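Local coordinates for cell wall surface anchor family protein (Streptococcus agalactiae, PDB 3PHS) that serves as the minor pilin GBS52 of the pilus, a cell-wall-anchored adhesin with an IgG-like domain that mediates attachment to lung epithelial cells, at residues 45-50 and 129-134; 76-81 and 94-99; 184-189 and 194-199. One frame throughout, in Å; residues are numbered along the deposited sequence. Where two conformers were deposited one is given.

Contact 1: 45-50 and 129-134; sequences VLYQLY and PKIIWS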
# COMPACT_ATOMS: atom_id res chain seq x y z
N VAL A 45 0.99 7.89 13.69
CA VAL A 45 1.43 7.95 12.30
C VAL A 45 2.67 8.84 12.21
O VAL A 45 2.67 9.98 12.71
CB VAL A 45 0.32 8.45 11.30
CG1 VAL A 45 0.84 8.49 9.84
CG2 VAL A 45 -0.93 7.57 11.37
N LEU A 46 3.73 8.28 11.62
CA LEU A 46 4.99 9.00 11.47
C LEU A 46 5.00 9.83 10.20
O LEU A 46 4.89 9.30 9.10
CB LEU A 46 6.16 8.00 11.46
CG LEU A 46 7.57 8.54 11.27
CD1 LEU A 46 7.85 9.73 12.19
CD2 LEU A 46 8.54 7.40 11.55
N TYR A 47 5.10 11.15 10.38
CA TYR A 47 5.29 12.10 9.27
C TYR A 47 6.73 12.60 9.22
O TYR A 47 7.36 12.87 10.26
CB TYR A 47 4.30 13.29 9.39
CG TYR A 47 2.94 12.93 8.85
CD1 TYR A 47 1.96 12.38 9.68
CD2 TYR A 47 2.65 13.07 7.49
CE1 TYR A 47 0.71 12.03 9.17
CE2 TYR A 47 1.40 12.70 6.97
CZ TYR A 47 0.44 12.18 7.82
OH TYR A 47 -0.79 11.82 7.30
N GLN A 48 7.26 12.68 8.00
CA GLN A 48 8.55 13.30 7.80
C GLN A 48 8.41 14.46 6.84
O GLN A 48 7.68 14.37 5.86
CB GLN A 48 9.56 12.29 7.27
CG GLN A 48 9.80 11.23 8.30
CD GLN A 48 10.79 10.18 7.89
OE1 GLN A 48 11.27 9.43 8.74
NE2 GLN A 48 11.09 10.11 6.60
N LEU A 49 9.15 15.53 7.13
CA LEU A 49 9.16 16.73 6.30
C LEU A 49 10.58 17.00 5.83
O LEU A 49 11.49 17.12 6.66
CB LEU A 49 8.56 17.92 7.07
CG LEU A 49 7.04 18.17 7.08
CD1 LEU A 49 6.58 18.72 5.76
CD2 LEU A 49 6.19 16.96 7.46
N TYR A 50 10.76 17.08 4.51
CA TYR A 50 12.07 17.26 3.88
C TYR A 50 12.17 18.69 3.36
O TYR A 50 11.38 19.10 2.51
CB TYR A 50 12.28 16.24 2.76
CG TYR A 50 12.43 14.85 3.34
CD1 TYR A 50 11.32 14.10 3.72
CD2 TYR A 50 13.70 14.33 3.59
CE1 TYR A 50 11.47 12.83 4.28
CE2 TYR A 50 13.87 13.07 4.16
CZ TYR A 50 12.75 12.32 4.48
OH TYR A 50 12.94 11.10 5.06
N PRO A 129 -3.47 15.83 5.12
CA PRO A 129 -3.09 15.01 3.96
C PRO A 129 -4.28 14.18 3.47
O PRO A 129 -5.18 13.89 4.25
CB PRO A 129 -1.98 14.10 4.51
CG PRO A 129 -1.40 14.89 5.67
CD PRO A 129 -2.62 15.54 6.29
N LYS A 130 -4.28 13.83 2.19
CA LYS A 130 -5.34 12.99 1.60
C LYS A 130 -5.04 11.55 1.96
O LYS A 130 -3.96 11.04 1.66
CB LYS A 130 -5.39 13.17 0.08
CG LYS A 130 -5.67 14.62 -0.32
CD LYS A 130 -5.65 14.83 -1.84
CE LYS A 130 -5.66 16.32 -2.17
NZ LYS A 130 -5.23 16.57 -3.58
N ILE A 131 -5.98 10.93 2.67
CA ILE A 131 -5.71 9.66 3.29
C ILE A 131 -6.74 8.66 2.81
O ILE A 131 -7.93 8.93 2.87
CB ILE A 131 -5.74 9.78 4.84
CG1 ILE A 131 -4.52 10.58 5.33
CG2 ILE A 131 -5.72 8.38 5.53
CD1 ILE A 131 -4.81 11.33 6.62
N ILE A 132 -6.27 7.51 2.34
CA ILE A 132 -7.20 6.44 1.96
C ILE A 132 -7.10 5.32 2.98
O ILE A 132 -6.02 5.02 3.50
CB ILE A 132 -7.03 5.93 0.49
CG1 ILE A 132 -5.63 5.36 0.25
CG2 ILE A 132 -7.40 7.05 -0.54
CD1 ILE A 132 -5.56 4.44 -0.99
N TRP A 133 -8.25 4.72 3.27
CA TRP A 133 -8.34 3.74 4.36
C TRP A 133 -9.42 2.68 4.16
O TRP A 133 -9.34 1.65 4.78
CB TRP A 133 -8.58 4.46 5.71
CG TRP A 133 -9.83 5.28 5.70
CD1 TRP A 133 -9.94 6.59 5.35
CD2 TRP A 133 -11.14 4.83 6.04
NE1 TRP A 133 -11.26 6.99 5.46
CE2 TRP A 133 -12.01 5.93 5.89
CE3 TRP A 133 -11.68 3.60 6.47
CZ2 TRP A 133 -13.39 5.85 6.15
CZ3 TRP A 133 -13.06 3.52 6.73
CH2 TRP A 133 -13.89 4.63 6.56
N SER A 134 -10.42 2.96 3.32
CA SER A 134 -11.57 2.05 3.14
C SER A 134 -11.12 0.72 2.52
O SER A 134 -10.35 0.70 1.56
CB SER A 134 -12.63 2.71 2.24
OG SER A 134 -13.33 3.71 2.97

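Contact 2: 76-81 and 94-99; sequences AQQVFE and QLPDGI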
# COMPACT_ATOMS: atom_id res chain seq x y z
N ALA A 76 17.50 16.78 0.45
CA ALA A 76 16.98 17.75 1.42
C ALA A 76 18.09 18.53 2.16
O ALA A 76 19.23 18.07 2.20
CB ALA A 76 16.05 17.06 2.43
N GLN A 77 17.73 19.69 2.72
CA GLN A 77 18.64 20.54 3.53
C GLN A 77 18.62 20.21 5.02
O GLN A 77 19.68 20.19 5.65
CB GLN A 77 18.33 22.03 3.32
CG GLN A 77 19.17 23.02 4.17
CD GLN A 77 20.25 23.75 3.38
OE1 GLN A 77 19.96 24.43 2.37
NE2 GLN A 77 21.50 23.64 3.85
N GLN A 78 17.41 20.06 5.59
CA GLN A 78 17.13 19.63 6.96
C GLN A 78 15.94 18.64 6.82
O GLN A 78 15.18 18.71 5.85
CB GLN A 78 16.68 20.80 7.86
CG GLN A 78 17.79 21.66 8.51
CD GLN A 78 17.26 22.60 9.59
OE1 GLN A 78 17.60 22.46 10.76
NE2 GLN A 78 16.43 23.56 9.20
N VAL A 79 15.83 17.71 7.76
CA VAL A 79 14.72 16.74 7.80
C VAL A 79 14.09 16.82 9.19
O VAL A 79 14.80 16.93 10.20
CB VAL A 79 15.23 15.30 7.51
CG1 VAL A 79 14.07 14.28 7.56
CG2 VAL A 79 15.96 15.23 6.16
N PHE A 80 12.76 16.78 9.25
CA PHE A 80 12.04 16.87 10.52
C PHE A 80 11.06 15.72 10.59
O PHE A 80 10.52 15.33 9.56
CB PHE A 80 11.25 18.17 10.59
CG PHE A 80 12.10 19.42 10.49
CD1 PHE A 80 12.56 19.86 9.26
CD2 PHE A 80 12.42 20.14 11.63
CE1 PHE A 80 13.36 21.01 9.15
CE2 PHE A 80 13.20 21.31 11.54
CZ PHE A 80 13.68 21.72 10.29
N GLU A 81 10.84 15.19 11.79
CA GLU A 81 9.83 14.13 11.98
C GLU A 81 8.89 14.46 13.12
O GLU A 81 9.28 15.12 14.12
CB GLU A 81 10.47 12.74 12.21
CG GLU A 81 11.23 12.55 13.54
CD GLU A 81 10.92 11.22 14.31
OE1 GLU A 81 11.11 10.11 13.71
OE2 GLU A 81 10.52 11.30 15.54
N GLN A 94 8.76 25.63 14.89
CA GLN A 94 9.84 26.54 14.45
C GLN A 94 10.61 26.07 13.23
O GLN A 94 11.85 26.10 13.20
CB GLN A 94 10.76 26.84 15.62
CG GLN A 94 9.98 27.34 16.82
CD GLN A 94 10.80 28.20 17.72
OE1 GLN A 94 11.14 27.79 18.83
NE2 GLN A 94 11.13 29.41 17.27
N LEU A 95 9.88 25.61 12.22
CA LEU A 95 10.49 25.26 10.95
C LEU A 95 10.92 26.55 10.24
O LEU A 95 10.14 27.52 10.22
CB LEU A 95 9.49 24.50 10.07
CG LEU A 95 9.49 22.96 10.12
CD1 LEU A 95 9.48 22.38 11.52
CD2 LEU A 95 8.29 22.47 9.29
N PRO A 96 12.15 26.57 9.68
CA PRO A 96 12.60 27.70 8.88
C PRO A 96 11.71 27.88 7.67
O PRO A 96 11.16 26.91 7.12
CB PRO A 96 13.99 27.27 8.42
CG PRO A 96 14.46 26.37 9.48
CD PRO A 96 13.22 25.57 9.82
N ASP A 97 11.55 29.14 7.31
CA ASP A 97 10.82 29.52 6.13
C ASP A 97 11.40 28.72 4.95
O ASP A 97 12.63 28.60 4.81
CB ASP A 97 10.96 31.03 5.96
CG ASP A 97 10.03 31.58 4.94
OD1 ASP A 97 10.31 31.35 3.75
OD2 ASP A 97 9.02 32.21 5.31
N GLY A 98 10.54 28.11 4.15
CA GLY A 98 11.03 27.22 3.09
C GLY A 98 9.94 26.40 2.43
O GLY A 98 8.76 26.58 2.73
N ILE A 99 10.34 25.53 1.51
CA ILE A 99 9.42 24.59 0.85
C ILE A 99 9.74 23.22 1.40
O ILE A 99 10.89 22.83 1.45
CB ILE A 99 9.59 24.58 -0.72
CG1 ILE A 99 9.45 26.00 -1.35
CG2 ILE A 99 8.60 23.59 -1.38
CD1 ILE A 99 8.28 26.76 -0.87

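Contact 3: 184-189 and 194-199; sequences KHLETD and IRISGL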
# COMPACT_ATOMS: atom_id res chain seq x y z
N LYS A 184 2.96 -14.25 6.19
CA LYS A 184 3.05 -13.91 4.76
C LYS A 184 2.58 -15.06 3.85
O LYS A 184 2.09 -14.84 2.74
CB LYS A 184 4.45 -13.40 4.39
CG LYS A 184 5.56 -14.43 4.49
CD LYS A 184 6.83 -13.97 3.81
CE LYS A 184 7.96 -14.94 4.11
NZ LYS A 184 9.26 -14.48 3.60
N HIS A 185 2.74 -16.29 4.36
CA HIS A 185 2.35 -17.44 3.57
C HIS A 185 0.84 -17.62 3.57
O HIS A 185 0.16 -17.64 4.61
CB HIS A 185 3.13 -18.71 3.96
CG HIS A 185 4.44 -18.86 3.23
ND1 HIS A 185 5.09 -20.07 3.11
CD2 HIS A 185 5.21 -17.95 2.58
CE1 HIS A 185 6.20 -19.90 2.42
NE2 HIS A 185 6.30 -18.62 2.09
N LEU A 186 0.30 -17.67 2.36
CA LEU A 186 -1.14 -17.81 2.16
C LEU A 186 -1.34 -19.12 1.41
O LEU A 186 -0.65 -19.38 0.44
CB LEU A 186 -1.69 -16.63 1.35
CG LEU A 186 -1.30 -15.20 1.78
CD1 LEU A 186 -1.56 -14.20 0.66
CD2 LEU A 186 -2.05 -14.81 3.04
N GLU A 187 -2.27 -19.93 1.87
CA GLU A 187 -2.44 -21.27 1.30
C GLU A 187 -3.89 -21.51 0.92
O GLU A 187 -4.80 -21.23 1.70
CB GLU A 187 -1.94 -22.32 2.30
CG GLU A 187 -1.58 -23.63 1.64
CD GLU A 187 -1.01 -24.65 2.60
OE1 GLU A 187 0.01 -24.37 3.28
OE2 GLU A 187 -1.57 -25.77 2.64
N THR A 188 -4.12 -22.01 -0.30
CA THR A 188 -5.46 -22.28 -0.76
C THR A 188 -6.04 -23.40 0.10
O THR A 188 -5.33 -24.35 0.44
CB THR A 188 -5.53 -22.67 -2.26
OG1 THR A 188 -4.79 -23.88 -2.48
CG2 THR A 188 -4.94 -21.55 -3.13
N ASP A 189 -7.30 -23.25 0.46
CA ASP A 189 -7.97 -24.21 1.33
C ASP A 189 -8.44 -25.42 0.51
O ASP A 189 -8.14 -25.51 -0.68
CB ASP A 189 -9.11 -23.54 2.13
CG ASP A 189 -10.23 -23.01 1.24
OD1 ASP A 189 -10.41 -23.47 0.09
OD2 ASP A 189 -10.97 -22.11 1.72
N ILE A 194 -8.32 -18.70 -1.37
CA ILE A 194 -7.68 -17.81 -0.41
C ILE A 194 -8.62 -16.60 -0.38
O ILE A 194 -8.85 -15.97 -1.43
CB ILE A 194 -6.26 -17.39 -0.85
CG1 ILE A 194 -5.30 -18.58 -0.76
CG2 ILE A 194 -5.73 -16.20 0.01
CD1 ILE A 194 -3.94 -18.34 -1.37
N ARG A 195 -9.18 -16.28 0.79
CA ARG A 195 -9.99 -15.06 0.94
C ARG A 195 -9.33 -14.14 1.95
O ARG A 195 -8.93 -14.57 3.03
CB ARG A 195 -11.41 -15.38 1.40
CG ARG A 195 -12.22 -16.21 0.42
CD ARG A 195 -13.59 -16.58 0.98
NE ARG A 195 -14.38 -17.38 0.04
CZ ARG A 195 -14.32 -18.71 -0.06
NH1 ARG A 195 -13.50 -19.40 0.73
NH2 ARG A 195 -15.09 -19.35 -0.94
N ILE A 196 -9.19 -12.87 1.58
CA ILE A 196 -8.51 -11.90 2.45
C ILE A 196 -9.38 -10.64 2.47
O ILE A 196 -9.61 -10.06 1.44
CB ILE A 196 -7.08 -11.53 1.95
CG1 ILE A 196 -6.18 -12.78 1.78
CG2 ILE A 196 -6.40 -10.55 2.92
CD1 ILE A 196 -4.92 -12.52 0.93
N SER A 197 -9.88 -10.24 3.63
CA SER A 197 -10.63 -8.98 3.69
C SER A 197 -9.76 -7.94 4.41
O SER A 197 -8.65 -8.25 4.83
CB SER A 197 -11.98 -9.17 4.38
OG SER A 197 -11.78 -9.67 5.69
N GLY A 198 -10.25 -6.71 4.52
CA GLY A 198 -9.52 -5.68 5.24
C GLY A 198 -8.31 -5.16 4.47
O GLY A 198 -7.34 -4.71 5.08
N LEU A 199 -8.35 -5.26 3.13
CA LEU A 199 -7.30 -4.68 2.29
C LEU A 199 -7.72 -3.29 1.85
O LEU A 199 -8.77 -3.10 1.25
CB LEU A 199 -7.01 -5.54 1.05
CG LEU A 199 -6.39 -6.92 1.36
CD1 LEU A 199 -6.59 -7.89 0.20
CD2 LEU A 199 -4.91 -6.81 1.73

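Contact 1: 45-50 and 129-134
Y47 carries its ring carbon CG anti to its own carbonyl carbon (chi1 -82°), and this torsion, with the ring turned by a chi2 of 90°, sends the phenol from strand 46-52 toward P129. The two side chains reach toward each other inside an Ig-like beta sandwich, the first of two in the chain: Y47 stands on one sheet, and P129 belongs to the irregular segment that follows strand 125-127 of the other and connects this domain to the second. The backbones stay well apart, with the CA atoms of Y47 and P129 10.3 Å from each other, so a long aromatic residue suits the gap. CE2 of Y47 lies 3.8 Å from CG of P129, which approaches the ring obliquely. Proline fits opposite it as a compact, rigid hydrocarbon without a side-chain polar group to bury. I17 and V114 touch both residues and extend the apolar packing. The phenol oxygen, though buried, is satisfied by a hydrogen bond with ND1 of H19. I131, whose own side chain also touches H19, adds a looser contact, its CD1 4.1 Å from OH of Y47. The nearest approach of all joins OH of Y47 to CG of P129, at 3.5 Å.

Contact 2: 76-81 and 94-99
This is a small, partly buried apolar contact at one end of the Ig-like beta sandwich, where F80 on the outermost strand 76-83 of one sheet meets L95 and P96, just past the corner at Q94, as the chain passes from strand 89-95 of the other sheet into strand 98-106. No hydrogen bond joins the two segments, and the CA atoms of F80 and L95 are 8.5 Å apart, so side chains alone bridge them. The main element is a CH-pi contact: the methyl CD1 of L95 sits over one face of the F80 ring, 4.0 Å from its centroid and 24° off the ring normal. It is displaced toward the rim, with CD2 of F80 its closest ring atom at 3.7 Å. P96 meets the far end of the same ring, its CD 3.9 Å from CZ of F80, and the fixed phi of proline suits the short link between the strands. Y100, on strand 98-106, touches both F80 and L95. Q78, extended beyond CG, lies athwart P96 and brings NE2 to 3.4 Å from CG of P96. That same amide nitrogen is hydrogen-bonded to OE1 of Q51, on the neighbouring strand 46-52. The chemistry therefore implies a contact held by dispersion and CH-pi attraction, with the glutamine's NE2 bonded within its own sheet even as it rests against the proline ring.

Contact 3: 184-189 and 194-199
Strand 186-187 and strand 193-200 lie on different sheets of the second beta sandwich, within the prealbumin-like domain, and their segments converge at one end: the CA atoms of T188 and I194 are 5.0 Å apart, beside their short connection. No hydrogen bond crosses here; I194 instead packs on both backbone and side chains. With CG1 anti to the carbonyl carbon (chi1 -70°), its longer branch sets CG1 3.7 Å from O of E187, and CD1 3.8 Å from CG2 of T188 and 3.9 Å from CB of L186. Further along, L186 lies across I196, the two touching through their CD1 methyls at 3.8 Å. Branched aliphatic residues suit this interior. Threonine combines both needs: its methyl packs on I194, while OG1 bonds to L153 O and V156 N. At the solvent side, OD2 of D189 forms a long salt bridge with NH1 of R195, at 3.8 Å, near the guanidinium plane; OD1 of D189 bonds OG of S191, and NE of R195 pairs with OD2 of D139. Around this core, F158 of strand 157-162 and L140 of strand 135-146 touch I194, and V171 of strand 171-172 touches both L186 and I196.

How the contacts relate
From the N terminus, the chain enters 45-50 and returns at 129-134, where contact 1 closes a long loop containing most of the first sandwich. Contact 2 is nested inside that loop and closes a shorter one, from 76-81 to 94-99. The two share a sheet: strands 46-52 and 76-83 are neighbours, joined by a probable hydrogen bond from L49 N to F80 O, although the contact centres are about 17 Å apart. Past 129-134, contact 3 closes a short loop in series, its centre about 42 Å from that of contact 2. Contact 1 ties strand 46-52 to the interdomain connection, contact 2 joins edge strand 76-83 to the link between strands 89-95 and 98-106, and contact 3 ties the second sandwich's two sheets.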